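PDB 4QT9: putative glucoamylase from Bacteroides caccae ATCC 43185, which probably hydrolyses glycosidic bonds in glucose-containing saccharides and has an alpha/alpha toroid fold. Local coordinates for residues 23-28 with 404-409; 73-78 with 398-403; 286-291 with 348-353. All coordinates share one frame; numbering follows the deposited sequence. Where two conformers were deposited one is given.

Contact 1 of 3, residues 23-28 with 404-409; sequences ALMDTV and NYRTGL
Arg406 and Met25 both set CG anti to the carbonyl carbon (chi1 -69° and -73°), and their chains slide past each other in opposite directions between helices 392-406 and 21-37 of the alpha/alpha toroid. A turn at chi3 then brings the Arg406 guanidinium to Asp26. There it forms a salt bridge: Arg406 NH2 donates to Asp26 OD2 over 3.1 Å, while Arg406 NH1 adds a weak bond to Asp26 OD1 at 3.5 Å. The two planes stand almost perpendicular, 86° apart, so the groups do not lie in one plane and OD2 is met from above the carboxylate. Asp22 also forms a salt bridge with NH2, and Gln29 bonds NH1, so helix 21-37 grips this arginine at three residues. A leucine in place of Arg406 would probably leave Asp26 and Asp22 without their shared positive mate. Met25 CB lies over one face of the guanidinium, toward its rim. Met25 CE comes to 3.9 Å from Arg406 NE. The apolar side of the contact is a Met-aromatic approach of the selenium to the edge of the Tyr405 ring, where Met25 SE lies 3.7 Å from Tyr405 CE2.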
loop_
_atom_site.group_PDB
_atom_site.type_symbol
_atom_site.label_atom_id
_atom_site.label_comp_id
_atom_site.label_asym_id
_atom_site.label_seq_id
_atom_site.Cartn_x
_atom_site.Cartn_y
_atom_site.Cartn_z
ATOM N N ALA A 23 -5.191 9.264 22.282
ATOM C CA ALA A 23 -6.438 9.930 21.915
ATOM C C ALA A 23 -6.398 10.434 20.456
ATOM O O ALA A 23 -7.366 10.252 19.716
ATOM C CB ALA A 23 -6.686 11.095 22.864
ATOM N N LEU A 24 -5.289 11.072 20.053
ATOM C CA LEU A 24 -5.092 11.604 18.707
ATOM C C LEU A 24 -5.076 10.461 17.689
ATOM O O LEU A 24 -5.725 10.555 16.644
ATOM C CB LEU A 24 -3.778 12.413 18.655
ATOM C CG LEU A 24 -3.212 12.813 17.278
ATOM C CD1 LEU A 24 -4.139 13.783 16.561
ATOM C CD2 LEU A 24 -1.827 13.440 17.429
HETATM N N MSE A 25 -4.352 9.377 18.001
HETATM C CA MSE A 25 -4.285 8.228 17.106
HETATM C C MSE A 25 -5.652 7.578 16.943
HETATM O O MSE A 25 -6.023 7.230 15.822
HETATM C CB MSE A 25 -3.267 7.208 17.598
HETATM C CG MSE A 25 -1.817 7.669 17.401
HETATM SE SE MSE A 25 -0.589 6.227 17.807
HETATM C CE MSE A 25 -0.815 6.104 19.757
ATOM N N ASP A 26 -6.427 7.482 18.039
ATOM C CA ASP A 26 -7.780 6.910 18.020
ATOM C C ASP A 26 -8.692 7.667 17.039
ATOM O O ASP A 26 -9.339 7.037 16.190
ATOM C CB ASP A 26 -8.394 6.916 19.428
ATOM C CG ASP A 26 -8.373 5.553 20.109
ATOM O OD1 ASP A 26 -8.868 4.559 19.489
ATOM O OD2 ASP A 26 -7.893 5.475 21.272
ATOM N N THR A 27 -8.713 9.016 17.135
ATOM C CA THR A 27 -9.486 9.897 16.241
ATOM C C THR A 27 -9.055 9.728 14.768
ATOM O O THR A 27 -9.921 9.588 13.911
ATOM C CB THR A 27 -9.329 11.368 16.676
ATOM O OG1 THR A 27 -9.714 11.477 18.041
ATOM C CG2 THR A 27 -10.139 12.335 15.811
ATOM N N VAL A 28 -7.729 9.770 14.481
ATOM C CA VAL A 28 -7.204 9.647 13.110
ATOM C C VAL A 28 -7.605 8.263 12.559
ATOM O O VAL A 28 -8.098 8.176 11.429
ATOM C CB VAL A 28 -5.673 9.922 13.022
ATOM C CG1 VAL A 28 -5.109 9.624 11.618
ATOM C CG2 VAL A 28 -5.371 11.370 13.428
ATOM N N ASN A 404 -0.540 -1.245 13.238
ATOM C CA ASN A 404 0.681 -2.043 13.425
ATOM C C ASN A 404 1.569 -1.451 14.501
ATOM O O ASN A 404 2.160 -2.207 15.262
ATOM C CB ASN A 404 1.472 -2.242 12.126
ATOM C CG ASN A 404 0.886 -3.281 11.213
ATOM O OD1 ASN A 404 0.249 -4.228 11.653
ATOM N ND2 ASN A 404 1.065 -3.113 9.914
ATOM N N TYR A 405 1.644 -0.122 14.577
ATOM C CA TYR A 405 2.419 0.581 15.597
ATOM C C TYR A 405 1.823 0.356 16.991
ATOM O O TYR A 405 2.572 0.160 17.945
ATOM C CB TYR A 405 2.482 2.101 15.295
ATOM C CG TYR A 405 3.013 2.922 16.456
ATOM C CD1 TYR A 405 4.344 2.816 16.861
ATOM C CD2 TYR A 405 2.177 3.784 17.170
ATOM C CE1 TYR A 405 4.829 3.545 17.943
ATOM C CE2 TYR A 405 2.655 4.520 18.251
ATOM C CZ TYR A 405 3.986 4.410 18.622
ATOM O OH TYR A 405 4.446 5.115 19.703
ATOM N N ARG A 406 0.487 0.406 17.103
ATOM C CA ARG A 406 -0.219 0.267 18.376
ATOM C C ARG A 406 -0.315 -1.181 18.875
ATOM O O ARG A 406 -0.133 -1.395 20.073
ATOM C CB ARG A 406 -1.620 0.869 18.287
ATOM C CG ARG A 406 -1.609 2.382 18.168
ATOM C CD ARG A 406 -3.012 2.894 18.009
ATOM N NE ARG A 406 -3.549 3.379 19.275
ATOM C CZ ARG A 406 -4.831 3.655 19.481
ATOM N NH1 ARG A 406 -5.724 3.463 18.514
ATOM N NH2 ARG A 406 -5.234 4.110 20.657
ATOM N N THR A 407 -0.639 -2.166 17.995
ATOM C CA THR A 407 -0.824 -3.555 18.442
ATOM C C THR A 407 -0.066 -4.614 17.613
ATOM O O THR A 407 0.000 -5.769 18.046
ATOM C CB THR A 407 -2.331 -3.946 18.433
ATOM O OG1 THR A 407 -2.806 -4.019 17.086
ATOM C CG2 THR A 407 -3.211 -3.000 19.239
ATOM N N GLY A 408 0.424 -4.240 16.430
ATOM C CA GLY A 408 1.065 -5.146 15.482
ATOM C C GLY A 408 0.080 -6.110 14.839
ATOM O O GLY A 408 0.497 -7.128 14.294
ATOM N N LEU A 409 -1.226 -5.795 14.869
ATOM C CA LEU A 409 -2.295 -6.669 14.379
ATOM C C LEU A 409 -2.107 -7.157 12.929
ATOM O O LEU A 409 -2.161 -8.370 12.711
ATOM C CB LEU A 409 -3.687 -6.016 14.520
ATOM C CG LEU A 409 -4.864 -6.870 14.009
ATOM C CD1 LEU A 409 -5.079 -8.109 14.860
ATOM C CD2 LEU A 409 -6.132 -6.048 13.900
#

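Contact 2 of 3, residues 73-78 with 398-403; sequences GIMAIL and IAVMIE
Val400 and Met75 carry the larger share of this close helix pair, in which helix 67-83 meets helix 392-406 of the toroid. The axes of the two short segments approach to 8.6 Å and cross at 47°, with their N-to-C directions running broadly the same way. At the nearest point of the backbones, Ala76 CA and Ala399 CA are 5.5 Å apart. Such closeness suits the small residues there: Ala76 CB and Ala399 CB meet at 3.8 Å, methyl against methyl, with no longer side chain between them.

Met75 can be followed outward. Its CB points toward helix 392-406 and touches Val400 CG2 at 3.6 Å, the shortest approach of the pair. With CG anti to the carbonyl carbon (chi1 -71°), the chain then turns off: Met75 SE passes Val400 CG1 loosely at 4.3 Å, and the bend at chi3 leads CE farther away. The close touch of this selenomethionine is thus made by its CB. On the other side Val400 holds CG2 anti to its own carbonyl carbon, a turn that points this methyl at both Met75 CB and the backbone, 3.8 Å from Ala76 N. The interface is buried, and the two segments are joined by van der Waals packing of apolar groups, without a polar bond between them.

Helix 21-37 flanks the alanine pair, with Phe36 against Ala76 and Thr32 against Ala399. The far side of helix 67-83 is covered by helices 88-104 and 135-152, which receive Ile74 and Leu78, while Leu269 from a loop packs on Val400.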
loop_
_atom_site.group_PDB
_atom_site.type_symbol
_atom_site.label_atom_id
_atom_site.label_comp_id
_atom_site.label_asym_id
_atom_site.label_seq_id
_atom_site.Cartn_x
_atom_site.Cartn_y
_atom_site.Cartn_z
ATOM N N GLY A 73 -7.506 -1.218 2.220
ATOM C CA GLY A 73 -8.841 -0.956 2.761
ATOM C C GLY A 73 -9.437 -2.089 3.559
ATOM O O GLY A 73 -10.052 -1.865 4.608
ATOM N N ILE A 74 -9.257 -3.317 3.060
ATOM C CA ILE A 74 -9.695 -4.551 3.698
ATOM C C ILE A 74 -8.973 -4.674 5.092
ATOM O O ILE A 74 -9.627 -5.004 6.090
ATOM C CB ILE A 74 -9.360 -5.695 2.689
ATOM C CG1 ILE A 74 -10.542 -5.980 1.763
ATOM C CG2 ILE A 74 -8.796 -6.945 3.319
ATOM C CD1 ILE A 74 -10.117 -6.678 0.404
HETATM N N MSE A 75 -7.649 -4.338 5.142
HETATM C CA MSE A 75 -6.806 -4.349 6.356
HETATM C C MSE A 75 -7.260 -3.245 7.295
HETATM O O MSE A 75 -7.291 -3.426 8.508
HETATM C CB MSE A 75 -5.321 -4.163 5.998
HETATM C CG MSE A 75 -4.728 -5.365 5.323
HETATM SE SE MSE A 75 -2.905 -4.982 4.758
HETATM C CE MSE A 75 -1.998 -6.518 5.646
ATOM N N ALA A 76 -7.647 -2.113 6.725
ATOM C CA ALA A 76 -8.204 -0.994 7.492
ATOM C C ALA A 76 -9.563 -1.411 8.125
ATOM O O ALA A 76 -9.814 -1.104 9.292
ATOM C CB ALA A 76 -8.363 0.232 6.599
ATOM N N ILE A 77 -10.396 -2.169 7.391
ATOM C CA ILE A 77 -11.690 -2.633 7.899
ATOM C C ILE A 77 -11.458 -3.683 9.023
ATOM O O ILE A 77 -12.124 -3.624 10.062
ATOM C CB ILE A 77 -12.551 -3.158 6.731
ATOM C CG1 ILE A 77 -13.029 -1.983 5.849
ATOM C CG2 ILE A 77 -13.753 -3.980 7.255
ATOM C CD1 ILE A 77 -13.693 -2.370 4.449
ATOM N N LEU A 78 -10.459 -4.580 8.833
ATOM C CA LEU A 78 -10.058 -5.625 9.794
ATOM C C LEU A 78 -9.645 -5.007 11.148
ATOM O O LEU A 78 -10.106 -5.447 12.200
ATOM C CB LEU A 78 -8.908 -6.444 9.188
ATOM C CG LEU A 78 -8.718 -7.892 9.609
ATOM C CD1 LEU A 78 -9.927 -8.742 9.278
ATOM C CD2 LEU A 78 -7.566 -8.474 8.864
ATOM N N ILE A 398 -2.245 4.760 6.307
ATOM C CA ILE A 398 -2.390 5.512 7.549
ATOM C C ILE A 398 -3.075 4.650 8.610
ATOM O O ILE A 398 -2.539 4.517 9.705
ATOM C CB ILE A 398 -3.157 6.844 7.310
ATOM C CG1 ILE A 398 -2.322 7.779 6.390
ATOM C CG2 ILE A 398 -3.486 7.530 8.656
ATOM C CD1 ILE A 398 -3.056 9.009 5.825
ATOM N N ALA A 399 -4.247 4.039 8.268
ATOM C CA ALA A 399 -5.035 3.193 9.174
ATOM C C ALA A 399 -4.280 1.944 9.559
ATOM O O ALA A 399 -4.266 1.580 10.724
ATOM C CB ALA A 399 -6.341 2.818 8.532
ATOM N N VAL A 400 -3.567 1.351 8.619
ATOM C CA VAL A 400 -2.860 0.088 8.843
ATOM C C VAL A 400 -1.564 0.285 9.657
ATOM O O VAL A 400 -1.348 -0.437 10.642
ATOM C CB VAL A 400 -2.639 -0.635 7.493
ATOM C CG1 VAL A 400 -1.867 -1.950 7.682
ATOM C CG2 VAL A 400 -4.001 -0.904 6.816
HETATM N N MSE A 401 -0.750 1.300 9.310
HETATM C CA MSE A 401 0.499 1.527 10.037
HETATM C C MSE A 401 0.249 2.006 11.483
HETATM O O MSE A 401 1.012 1.567 12.367
HETATM C CB MSE A 401 1.440 2.421 9.258
HETATM C CG MSE A 401 1.929 1.713 7.998
HETATM SE SE MSE A 401 2.828 -0.014 8.366
HETATM C CE MSE A 401 4.489 0.235 7.212
ATOM N N ILE A 402 -0.833 2.816 11.743
ATOM C CA ILE A 402 -1.177 3.228 13.113
ATOM C C ILE A 402 -1.528 1.948 13.907
ATOM O O ILE A 402 -1.074 1.778 15.047
ATOM C CB ILE A 402 -2.307 4.296 13.169
ATOM C CG1 ILE A 402 -1.773 5.707 12.814
ATOM C CG2 ILE A 402 -2.962 4.327 14.555
ATOM C CD1 ILE A 402 -2.909 6.786 12.617
ATOM N N GLU A 403 -2.310 1.035 13.287
ATOM C CA GLU A 403 -2.680 -0.230 13.922
ATOM C C GLU A 403 -1.435 -1.078 14.224
ATOM O O GLU A 403 -1.278 -1.543 15.359
ATOM C CB GLU A 403 -3.680 -1.032 13.076
ATOM C CG GLU A 403 -4.285 -2.188 13.859
ATOM C CD GLU A 403 -5.038 -1.753 15.107
ATOM O OE1 GLU A 403 -5.884 -0.836 15.004
ATOM O OE2 GLU A 403 -4.738 -2.289 16.198
#

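Contact 3 of 3, residues 286-291 with 348-353; sequences HEMRNL and IVYTPE
Met288 and Arg289 of helix 284-301 receive Tyr350 from the turn just before helix 352-364, joining two helical elements of the alpha/alpha toroid. The aromatic part is a CH-pi contact. Met288 CB sits over one face of the Tyr350 ring, 3.8 Å from its centroid and displaced toward the rim, with Tyr350 CZ its nearest atom at 3.5 Å. Val349 CG2 covers the opposite face of the ring, 3.7 Å above its plane, so the phenol is sandwiched between a neighbour in its own segment and the helix. Beyond CB the selenomethionine bends at chi2 and chi3, and its end leaves the tyrosine.

Apolar packing continues at the foot of the ring, where Tyr350 CB and Arg289 CB are 4.1 Å apart.

The polar side rests on two bonds at opposite ends of the tyrosine. Its hydroxyl is hydrogen-bonded to Ala264 O, beyond the two segments. Its backbone carbonyl accepts from the arginine, whose chain starts with CG anti to the backbone N (chi1 176°) and stays extended to NE, carrying the guanidinium past the tyrosine backbone. Thr351 CG2 approaches that guanidinium obliquely, 4.0 Å from Arg289 NH1. Arg289 NH1 meets Tyr350 O at 2.7 Å, in the carbonyl plane and close to the guanidinium plane, although the N-H...O angle is bent to 138°.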
loop_
_atom_site.group_PDB
_atom_site.type_symbol
_atom_site.label_atom_id
_atom_site.label_comp_id
_atom_site.label_asym_id
_atom_site.label_seq_id
_atom_site.Cartn_x
_atom_site.Cartn_y
_atom_site.Cartn_z
ATOM N N HIS A 286 15.749 -0.909 9.354
ATOM C CA HIS A 286 16.688 0.202 9.371
ATOM C C HIS A 286 16.805 0.849 7.993
ATOM O O HIS A 286 16.948 2.056 7.934
ATOM C CB HIS A 286 18.041 -0.233 9.933
ATOM C CG HIS A 286 17.973 -0.494 11.405
ATOM N ND1 HIS A 286 17.895 -1.777 11.904
ATOM C CD2 HIS A 286 17.873 0.380 12.433
ATOM C CE1 HIS A 286 17.807 -1.648 13.216
ATOM N NE2 HIS A 286 17.794 -0.369 13.580
ATOM N N GLU A 287 16.637 0.091 6.901
ATOM C CA GLU A 287 16.670 0.672 5.554
ATOM C C GLU A 287 15.499 1.636 5.354
ATOM O O GLU A 287 15.700 2.768 4.915
ATOM C CB GLU A 287 16.662 -0.429 4.457
ATOM C CG GLU A 287 16.763 0.115 3.034
ATOM C CD GLU A 287 18.017 0.897 2.658
ATOM O OE1 GLU A 287 19.012 0.877 3.421
ATOM O OE2 GLU A 287 18.019 1.487 1.555
HETATM N N MSE A 288 14.304 1.206 5.739
HETATM C CA MSE A 288 13.059 1.971 5.602
HETATM C C MSE A 288 12.987 3.130 6.589
HETATM O O MSE A 288 12.403 4.172 6.258
HETATM C CB MSE A 288 11.834 1.054 5.718
HETATM C CG MSE A 288 11.749 0.005 4.591
HETATM SE SE MSE A 288 12.367 0.599 2.776
HETATM C CE MSE A 288 13.380 -1.081 2.301
ATOM N N ARG A 289 13.594 2.963 7.786
ATOM C CA ARG A 289 13.679 4.035 8.771
ATOM C C ARG A 289 14.581 5.130 8.182
ATOM O O ARG A 289 14.232 6.305 8.247
ATOM C CB ARG A 289 14.211 3.520 10.123
ATOM C CG ARG A 289 14.410 4.613 11.176
ATOM C CD ARG A 289 14.944 4.074 12.484
ATOM N NE ARG A 289 15.520 5.144 13.306
ATOM C CZ ARG A 289 14.839 5.869 14.191
ATOM N NH1 ARG A 289 13.540 5.657 14.375
ATOM N NH2 ARG A 289 15.449 6.813 14.894
ATOM N N ASN A 290 15.703 4.728 7.539
ATOM C CA ASN A 290 16.633 5.683 6.928
ATOM C C ASN A 290 16.008 6.400 5.755
ATOM O O ASN A 290 16.255 7.586 5.593
ATOM C CB ASN A 290 17.935 5.011 6.515
ATOM C CG ASN A 290 18.860 4.898 7.677
ATOM O OD1 ASN A 290 18.498 5.236 8.814
ATOM N ND2 ASN A 290 20.070 4.441 7.420
ATOM N N LEU A 291 15.181 5.703 4.967
ATOM C CA LEU A 291 14.487 6.323 3.838
ATOM C C LEU A 291 13.482 7.381 4.366
ATOM O O LEU A 291 13.321 8.435 3.747
ATOM C CB LEU A 291 13.809 5.274 2.938
ATOM C CG LEU A 291 13.192 5.792 1.651
ATOM C CD1 LEU A 291 14.249 6.403 0.709
ATOM C CD2 LEU A 291 12.412 4.699 0.945
ATOM N N ILE A 348 5.013 5.927 10.939
ATOM C CA ILE A 348 4.907 5.905 12.413
ATOM C C ILE A 348 5.613 4.658 13.004
ATOM O O ILE A 348 6.215 4.750 14.072
ATOM C CB ILE A 348 3.427 6.009 12.893
ATOM C CG1 ILE A 348 3.332 6.205 14.428
ATOM C CG2 ILE A 348 2.556 4.823 12.392
ATOM C CD1 ILE A 348 1.980 6.746 14.938
ATOM N N VAL A 349 5.563 3.515 12.301
ATOM C CA VAL A 349 6.199 2.249 12.741
ATOM C C VAL A 349 7.754 2.370 12.765
ATOM O O VAL A 349 8.407 1.657 13.529
ATOM C CB VAL A 349 5.757 1.041 11.873
ATOM C CG1 VAL A 349 4.260 0.781 12.015
ATOM C CG2 VAL A 349 6.156 1.216 10.397
ATOM N N TYR A 350 8.325 3.274 11.939
ATOM C CA TYR A 350 9.772 3.517 11.824
ATOM C C TYR A 350 10.268 4.686 12.673
ATOM O O TYR A 350 11.337 4.573 13.288
ATOM C CB TYR A 350 10.162 3.814 10.364
ATOM C CG TYR A 350 9.746 2.740 9.400
ATOM C CD1 TYR A 350 10.231 1.443 9.525
ATOM C CD2 TYR A 350 8.873 3.018 8.350
ATOM C CE1 TYR A 350 9.823 0.432 8.660
ATOM C CE2 TYR A 350 8.468 2.016 7.466
ATOM C CZ TYR A 350 8.951 0.725 7.627
ATOM O OH TYR A 350 8.608 -0.265 6.748
ATOM N N THR A 351 9.551 5.831 12.617
ATOM C CA THR A 351 9.900 7.075 13.324
ATOM C C THR A 351 8.691 7.514 14.174
ATOM O O THR A 351 7.984 8.455 13.795
ATOM C CB THR A 351 10.346 8.147 12.306
ATOM O OG1 THR A 351 9.285 8.333 11.363
ATOM C CG2 THR A 351 11.631 7.757 11.568
ATOM N N PRO A 352 8.400 6.804 15.300
ATOM C CA PRO A 352 7.185 7.115 16.072
ATOM C C PRO A 352 7.055 8.578 16.525
ATOM O O PRO A 352 6.007 9.181 16.298
ATOM C CB PRO A 352 7.270 6.161 17.265
ATOM C CG PRO A 352 8.088 5.020 16.778
ATOM C CD PRO A 352 9.104 5.634 15.874
ATOM N N GLU A 353 8.116 9.163 17.121
ATOM C CA GLU A 353 8.089 10.539 17.633
ATOM C C GLU A 353 7.961 11.567 16.510
ATOM O O GLU A 353 7.116 12.456 16.615
ATOM C CB GLU A 353 9.312 10.845 18.511
ATOM C CG GLU A 353 9.331 10.117 19.853
ATOM C CD GLU A 353 8.120 10.274 20.760
ATOM O OE1 GLU A 353 7.669 11.424 20.976
ATOM O OE2 GLU A 353 7.631 9.239 21.271
#

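Contact 2 is the core member, fully buried about 10 Å from the chain centre, whereas the centres of contacts 1 and 3 lie farther out, at about 17 and 16 Å. Chemistry follows place: contact 2 is purely apolar, contact 3 is buried but adds an arginine-to-carbonyl bond, and contact 1, only partly buried, carries a salt bridge. Contacts 1 and 2 share helix 392-406 and touch directly, Val28 CG1 lying 3.7 Å from Ile402 CD1. Segment 348-353 packs on the same helix: Pro352 CB is 3.6 Å from Tyr405 CE1, and Val349 CG1 is 3.4 Å from Met401 O. Helix 392-406 thus connects all three.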